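Local coordinates for CELL WALL surface anchor family protein (Streptococcus pneumoniae, PDB 2X9Z) that forms the repeating backbone subunit of the pneumococcal pilus, a cell-wall-linked fibre associated with adhesion, at residues E59-D73 with E109-K123. The protein carries 1 engineered substitution. Sequence-based numbering, arbitrary orientation.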
loop_
_atom_site.group_PDB
_atom_site.type_symbol
_atom_site.label_atom_id
_atom_site.label_comp_id
_atom_site.label_asym_id
_atom_site.label_seq_id
_atom_site.Cartn_x
_atom_site.Cartn_y
_atom_site.Cartn_z
ATOM N N GLU A 59 2.897 -11.750 -6.577
ATOM C CA GLU A 59 3.680 -12.059 -7.773
ATOM C C GLU A 59 2.886 -12.636 -8.950
ATOM O O GLU A 59 3.346 -12.571 -10.091
ATOM C CB GLU A 59 4.868 -12.957 -7.428
ATOM C CG GLU A 59 4.485 -14.346 -6.985
ATOM C CD GLU A 59 5.686 -15.270 -6.865
ATOM O OE1 GLU A 59 6.832 -14.810 -7.045
ATOM O OE2 GLU A 59 5.484 -16.464 -6.593
ATOM N N GLY A 60 1.697 -13.174 -8.682
ATOM C CA GLY A 60 0.843 -13.708 -9.731
ATOM C C GLY A 60 0.139 -12.628 -10.530
ATOM O O GLY A 60 -0.521 -12.919 -11.528
ATOM N N LEU A 61 0.253 -11.383 -10.075
ATOM C CA LEU A 61 -0.254 -10.238 -10.829
ATOM C C LEU A 61 0.903 -9.389 -11.323
ATOM O O LEU A 61 1.612 -8.778 -10.527
ATOM C CB LEU A 61 -1.169 -9.379 -9.956
ATOM C CG LEU A 61 -2.550 -9.936 -9.642
ATOM C CD1 LEU A 61 -3.138 -9.206 -8.449
ATOM C CD2 LEU A 61 -3.461 -9.827 -10.863
ATOM N N ALA A 62 1.089 -9.344 -12.634
ATOM C CA ALA A 62 2.133 -8.509 -13.216
ATOM C C ALA A 62 1.588 -7.111 -13.455
ATOM O O ALA A 62 0.761 -6.902 -14.341
ATOM C CB ALA A 62 2.639 -9.101 -14.528
ATOM N N PHE A 63 2.052 -6.152 -12.664
ATOM C CA PHE A 63 1.684 -4.754 -12.866
ATOM C C PHE A 63 1.971 -4.323 -14.307
ATOM O O PHE A 63 3.060 -4.568 -14.819
ATOM C CB PHE A 63 2.445 -3.858 -11.888
ATOM C CG PHE A 63 2.232 -2.390 -12.130
ATOM C CD1 PHE A 63 0.958 -1.844 -12.087
ATOM C CD2 PHE A 63 3.301 -1.565 -12.434
ATOM C CE1 PHE A 63 0.754 -0.493 -12.333
ATOM C CE2 PHE A 63 3.106 -0.211 -12.675
ATOM C CZ PHE A 63 1.830 0.320 -12.630
ATOM N N ASN A 64 0.994 -3.700 -14.965
ATOM C CA ASN A 64 1.183 -3.248 -16.345
ATOM C C ASN A 64 1.699 -1.807 -16.394
ATOM O O ASN A 64 0.935 -0.833 -16.271
ATOM C CB ASN A 64 -0.119 -3.378 -17.151
ATOM C CG ASN A 64 -0.553 -4.823 -17.343
ATOM O OD1 ASN A 64 0.265 -5.742 -17.317
ATOM N ND2 ASN A 64 -1.849 -5.024 -17.549
ATOM N N LYS A 65 3.005 -1.663 -16.567
ATOM C CA LYS A 65 3.595 -0.330 -16.598
ATOM C C LYS A 65 3.027 0.494 -17.741
ATOM O O LYS A 65 2.775 -0.027 -18.827
ATOM C CB LYS A 65 5.113 -0.412 -16.719
ATOM C CG LYS A 65 5.782 -1.078 -15.533
ATOM C CD LYS A 65 7.279 -1.126 -15.743
ATOM C CE LYS A 65 7.989 -1.687 -14.534
ATOM N NZ LYS A 65 9.449 -1.752 -14.813
ATOM N N GLY A 66 2.823 1.784 -17.491
ATOM C CA GLY A 66 2.333 2.694 -18.508
ATOM C C GLY A 66 0.821 2.839 -18.495
ATOM O O GLY A 66 0.279 3.645 -19.254
ATOM N N THR A 67 0.139 2.068 -17.648
ATOM C CA THR A 67 -1.326 2.071 -17.632
ATOM C C THR A 67 -1.962 2.964 -16.567
ATOM O O THR A 67 -3.185 3.015 -16.467
ATOM C CB THR A 67 -1.916 0.641 -17.485
ATOM O OG1 THR A 67 -1.625 0.111 -16.186
ATOM C CG2 THR A 67 -1.356 -0.288 -18.561
ATOM N N VAL A 68 -1.155 3.661 -15.769
ATOM C CA VAL A 68 -1.703 4.479 -14.685
ATOM C C VAL A 68 -2.291 5.787 -15.209
ATOM O O VAL A 68 -1.619 6.535 -15.928
ATOM C CB VAL A 68 -0.653 4.778 -13.590
ATOM C CG1 VAL A 68 -1.272 5.581 -12.460
ATOM C CG2 VAL A 68 -0.062 3.492 -13.051
ATOM N N LYS A 69 -3.546 6.045 -14.849
ATOM C CA LYS A 69 -4.217 7.304 -15.156
ATOM C C LYS A 69 -4.777 7.891 -13.865
ATOM O O LYS A 69 -5.221 7.159 -12.981
ATOM C CB LYS A 69 -5.368 7.076 -16.143
ATOM C CG LYS A 69 -4.987 6.349 -17.432
ATOM C CD LYS A 69 -4.508 7.299 -18.514
ATOM C CE LYS A 69 -4.507 6.629 -19.885
ATOM N NZ LYS A 69 -3.555 5.499 -19.941
ATOM N N VAL A 70 -4.736 9.211 -13.743
ATOM C CA VAL A 70 -5.243 9.859 -12.537
ATOM C C VAL A 70 -6.112 11.071 -12.867
ATOM O O VAL A 70 -5.743 11.912 -13.696
ATOM C CB VAL A 70 -4.090 10.253 -11.575
ATOM C CG1 VAL A 70 -3.059 11.125 -12.275
ATOM C CG2 VAL A 70 -4.634 10.937 -10.327
ATOM N N THR A 71 -7.269 11.139 -12.211
ATOM C CA THR A 71 -8.226 12.218 -12.402
ATOM C C THR A 71 -8.641 12.791 -11.052
ATOM O O THR A 71 -8.620 12.089 -10.034
ATOM C CB THR A 71 -9.506 11.731 -13.141
ATOM O OG1 THR A 71 -10.141 10.699 -12.375
ATOM C CG2 THR A 71 -9.169 11.210 -14.540
ATOM N N VAL A 72 -9.001 14.069 -11.054
ATOM C CA VAL A 72 -9.683 14.685 -9.921
ATOM C C VAL A 72 -11.047 15.157 -10.412
ATOM O O VAL A 72 -11.134 15.896 -11.390
ATOM C CB VAL A 72 -8.899 15.879 -9.362
ATOM C CG1 VAL A 72 -9.687 16.543 -8.237
ATOM C CG2 VAL A 72 -7.521 15.442 -8.886
ATOM N N ASP A 73 -12.113 14.700 -9.756
ATOM C CA ASP A 73 -13.481 14.957 -10.201
ATOM C C ASP A 73 -13.637 14.652 -11.694
ATOM O O ASP A 73 -14.299 15.377 -12.433
ATOM C CB ASP A 73 -13.921 16.385 -9.863
ATOM C CG ASP A 73 -14.115 16.603 -8.363
ATOM O OD1 ASP A 73 -14.135 15.620 -7.595
ATOM O OD2 ASP A 73 -14.252 17.763 -7.936
ATOM N N GLU A 109 -16.027 18.248 -1.073
ATOM C CA GLU A 109 -15.238 17.032 -1.177
ATOM C C GLU A 109 -14.727 16.851 -2.607
ATOM O O GLU A 109 -15.466 17.087 -3.566
ATOM C CB GLU A 109 -16.130 15.856 -0.799
ATOM C CG GLU A 109 -15.428 14.569 -0.466
ATOM C CD GLU A 109 -16.421 13.506 -0.038
ATOM O OE1 GLU A 109 -17.397 13.280 -0.783
ATOM O OE2 GLU A 109 -16.240 12.912 1.044
ATOM N N LYS A 110 -13.471 16.436 -2.742
ATOM C CA LYS A 110 -12.862 16.196 -4.050
ATOM C C LYS A 110 -12.585 14.705 -4.195
ATOM O O LYS A 110 -12.172 14.042 -3.237
ATOM C CB LYS A 110 -11.556 16.987 -4.212
ATOM C CG LYS A 110 -11.709 18.506 -4.110
ATOM C CD LYS A 110 -12.633 19.088 -5.177
ATOM C CE LYS A 110 -11.864 19.508 -6.409
ATOM N NZ LYS A 110 -12.755 19.962 -7.520
ATOM N N THR A 111 -12.823 14.170 -5.385
ATOM C CA THR A 111 -12.647 12.746 -5.617
ATOM C C THR A 111 -11.476 12.483 -6.539
ATOM O O THR A 111 -11.495 12.886 -7.704
ATOM C CB THR A 111 -13.905 12.144 -6.251
ATOM O OG1 THR A 111 -15.018 12.342 -5.370
ATOM C CG2 THR A 111 -13.721 10.660 -6.502
ATOM N N VAL A 112 -10.464 11.789 -6.025
ATOM C CA VAL A 112 -9.323 11.386 -6.841
ATOM C C VAL A 112 -9.541 9.949 -7.281
ATOM O O VAL A 112 -9.877 9.103 -6.461
ATOM C CB VAL A 112 -7.989 11.472 -6.062
ATOM C CG1 VAL A 112 -6.818 11.141 -6.985
ATOM C CG2 VAL A 112 -7.809 12.855 -5.456
ATOM N N LYS A 113 -9.365 9.677 -8.569
ATOM C CA LYS A 113 -9.458 8.316 -9.072
ATOM C C LYS A 113 -8.182 7.952 -9.824
ATOM O O LYS A 113 -7.725 8.685 -10.707
ATOM C CB LYS A 113 -10.672 8.168 -9.994
ATOM C CG LYS A 113 -10.858 6.771 -10.579
ATOM C CD LYS A 113 -12.174 6.700 -11.343
ATOM C CE LYS A 113 -12.325 5.415 -12.122
ATOM N NZ LYS A 113 -13.590 5.443 -12.900
ATOM N N ILE A 114 -7.603 6.821 -9.451
ATOM C CA ILE A 114 -6.408 6.305 -10.097
ATOM C C ILE A 114 -6.776 4.960 -10.707
ATOM O O ILE A 114 -7.313 4.085 -10.023
ATOM C CB ILE A 114 -5.266 6.100 -9.089
ATOM C CG1 ILE A 114 -4.910 7.430 -8.422
ATOM C CG2 ILE A 114 -4.041 5.469 -9.773
ATOM C CD1 ILE A 114 -3.979 7.274 -7.229
ATOM N N THR A 115 -6.521 4.799 -11.999
ATOM C CA THR A 115 -6.822 3.539 -12.671
ATOM C C THR A 115 -5.550 2.953 -13.266
ATOM O O THR A 115 -4.608 3.681 -13.602
ATOM C CB THR A 115 -7.884 3.712 -13.776
ATOM O OG1 THR A 115 -7.382 4.581 -14.796
ATOM C CG2 THR A 115 -9.162 4.311 -13.217
ATOM N N TYR A 116 -5.531 1.631 -13.396
ATOM C CA TYR A 116 -4.394 0.919 -13.982
ATOM C C TYR A 116 -4.800 -0.530 -14.186
ATOM O O TYR A 116 -5.874 -0.943 -13.758
ATOM C CB TYR A 116 -3.168 0.986 -13.065
ATOM C CG TYR A 116 -3.330 0.209 -11.780
ATOM C CD1 TYR A 116 -2.929 -1.127 -11.697
ATOM C CD2 TYR A 116 -3.892 0.797 -10.654
ATOM C CE1 TYR A 116 -3.076 -1.858 -10.522
ATOM C CE2 TYR A 116 -4.040 0.078 -9.469
ATOM C CZ TYR A 116 -3.634 -1.249 -9.414
ATOM O OH TYR A 116 -3.780 -1.961 -8.253
ATOM N N SER A 117 -3.944 -1.301 -14.834
ATOM C CA SER A 117 -4.232 -2.720 -14.980
ATOM C C SER A 117 -3.044 -3.581 -14.583
ATOM O O SER A 117 -1.912 -3.090 -14.448
ATOM C CB SER A 117 -4.693 -3.048 -16.400
ATOM O OG SER A 117 -3.667 -2.802 -17.342
ATOM N N ALA A 118 -3.325 -4.865 -14.379
ATOM C CA ALA A 118 -2.301 -5.865 -14.119
ATOM C C ALA A 118 -2.709 -7.122 -14.859
ATOM O O ALA A 118 -3.871 -7.295 -15.197
ATOM C CB ALA A 118 -2.181 -6.135 -12.638
ATOM N N THR A 119 -1.747 -7.993 -15.124
ATOM C CA THR A 119 -2.016 -9.204 -15.882
ATOM C C THR A 119 -1.826 -10.420 -14.991
ATOM O O THR A 119 -0.797 -10.553 -14.331
ATOM C CB THR A 119 -1.045 -9.310 -17.064
ATOM O OG1 THR A 119 -1.169 -8.142 -17.876
ATOM C CG2 THR A 119 -1.345 -10.535 -17.912
ATOM N N LEU A 120 -2.809 -11.313 -14.968
ATOM C CA LEU A 120 -2.644 -12.563 -14.239
ATOM C C LEU A 120 -1.624 -13.424 -14.982
ATOM O O LEU A 120 -1.772 -13.675 -16.175
ATOM C CB LEU A 120 -3.980 -13.303 -14.088
ATOM C CG LEU A 120 -3.986 -14.510 -13.146
ATOM C CD1 LEU A 120 -3.728 -14.072 -11.714
ATOM C CD2 LEU A 120 -5.299 -15.270 -13.244
ATOM N N ASN A 121 -0.575 -13.851 -14.291
ATOM C CA ASN A 121 0.513 -14.566 -14.954
ATOM C C ASN A 121 0.670 -16.009 -14.481
ATOM O O ASN A 121 -0.041 -16.459 -13.585
ATOM C CB ASN A 121 1.828 -13.790 -14.816
ATOM C CG ASN A 121 2.288 -13.681 -13.377
ATOM O OD1 ASN A 121 2.368 -14.684 -12.674
ATOM N ND2 ASN A 121 2.577 -12.460 -12.923
ATOM N N ASP A 122 1.604 -16.733 -15.089
ATOM C CA ASP A 122 1.739 -18.170 -14.835
ATOM C C ASP A 122 2.395 -18.524 -13.499
ATOM O O ASP A 122 2.654 -19.696 -13.219
ATOM C CB ASP A 122 2.434 -18.890 -16.002
ATOM C CG ASP A 122 3.836 -18.369 -16.273
ATOM O OD1 ASP A 122 4.371 -17.608 -15.441
ATOM O OD2 ASP A 122 4.408 -18.736 -17.328
ATOM N N LYS A 123 2.658 -17.516 -12.673
ATOM C CA LYS A 123 3.133 -17.768 -11.316
ATOM C C LYS A 123 1.952 -18.016 -10.388
ATOM O O LYS A 123 2.125 -18.509 -9.275
ATOM C CB LYS A 123 3.964 -16.601 -10.782
ATOM C CG LYS A 123 5.183 -16.259 -11.606
ATOM C CD LYS A 123 6.002 -15.189 -10.914
ATOM C CE LYS A 123 7.088 -14.644 -11.821
ATOM N NZ LYS A 123 7.919 -13.630 -11.113
HETATM O O HOH W 1 5.782 -11.622 -10.960
HETATM O O HOH W 2 -5.867 3.076 -16.572
HETATM O O HOH W 3 -11.830 11.595 -10.307
HETATM O O HOH W 4 -8.531 7.821 -13.403
HETATM O O HOH W 5 -16.109 18.133 -6.079
HETATM O O HOH W 6 -16.360 14.643 -6.157
#
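Asp-73 grips the start of strand 110-120 with both carboxylate oxygens. Its OD2 forms a salt bridge with Lys-110 NZ at 2.7 Å, met from above the carboxylate plane, while OD1 accepts the backbone N of Thr-111 on its syn side at 3.0 Å. Lys-110 reaches there because its chain folds back at chi2 and chi3 (-61° and -92°). At the far end Asn-121 ND2 donates to Glu-59 O at 2.9 Å, with the acceptor in the plane of the Asn-121 amide, and OD1 accepts Lys-123 N in an Asx turn, which fixes the rotation of the amide. Between these ends runs an antiparallel ladder, with paired bonds at Ala-62/Thr-119, Lys-69/Thr-115 and Thr-71/Lys-113. It is interrupted where Asn-64 to Thr-67 form a type II beta turn. There Asn-64 N donates to Ser-117 O (3.0 Å), and Thr-67 OG1 accepts Ser-117 N at 3.0 Å while donating to Asn-64 O. Just before the turn Phe-63 and Tyr-116 form an offset edge-to-face pair, the edge of Phe-63 toward the face of Tyr-116, planes at 63°; Phe-91 meets both rings. Val-70, Val-72, Val-112 and Ile-114 line the buried face, Val-70 CG2 touching Ile-114 CG1 at 4.0 Å, with Val-68 CG1 alongside Ile-114 CG2 at its margin and Trp-53 against Val-112 and Ile-114. Strand 33-42 flanks 110-120 on its other edge. One water links Thr-67 O with Thr-115 OG1, another Thr-71 OG1 with Thr-111 O. The chemistry thus divides the sheet into an apolar inner face and a hydrated threonine- and lysine-bearing outer one, the Thr-67 hydroxyl replacing a backbone acceptor at the break.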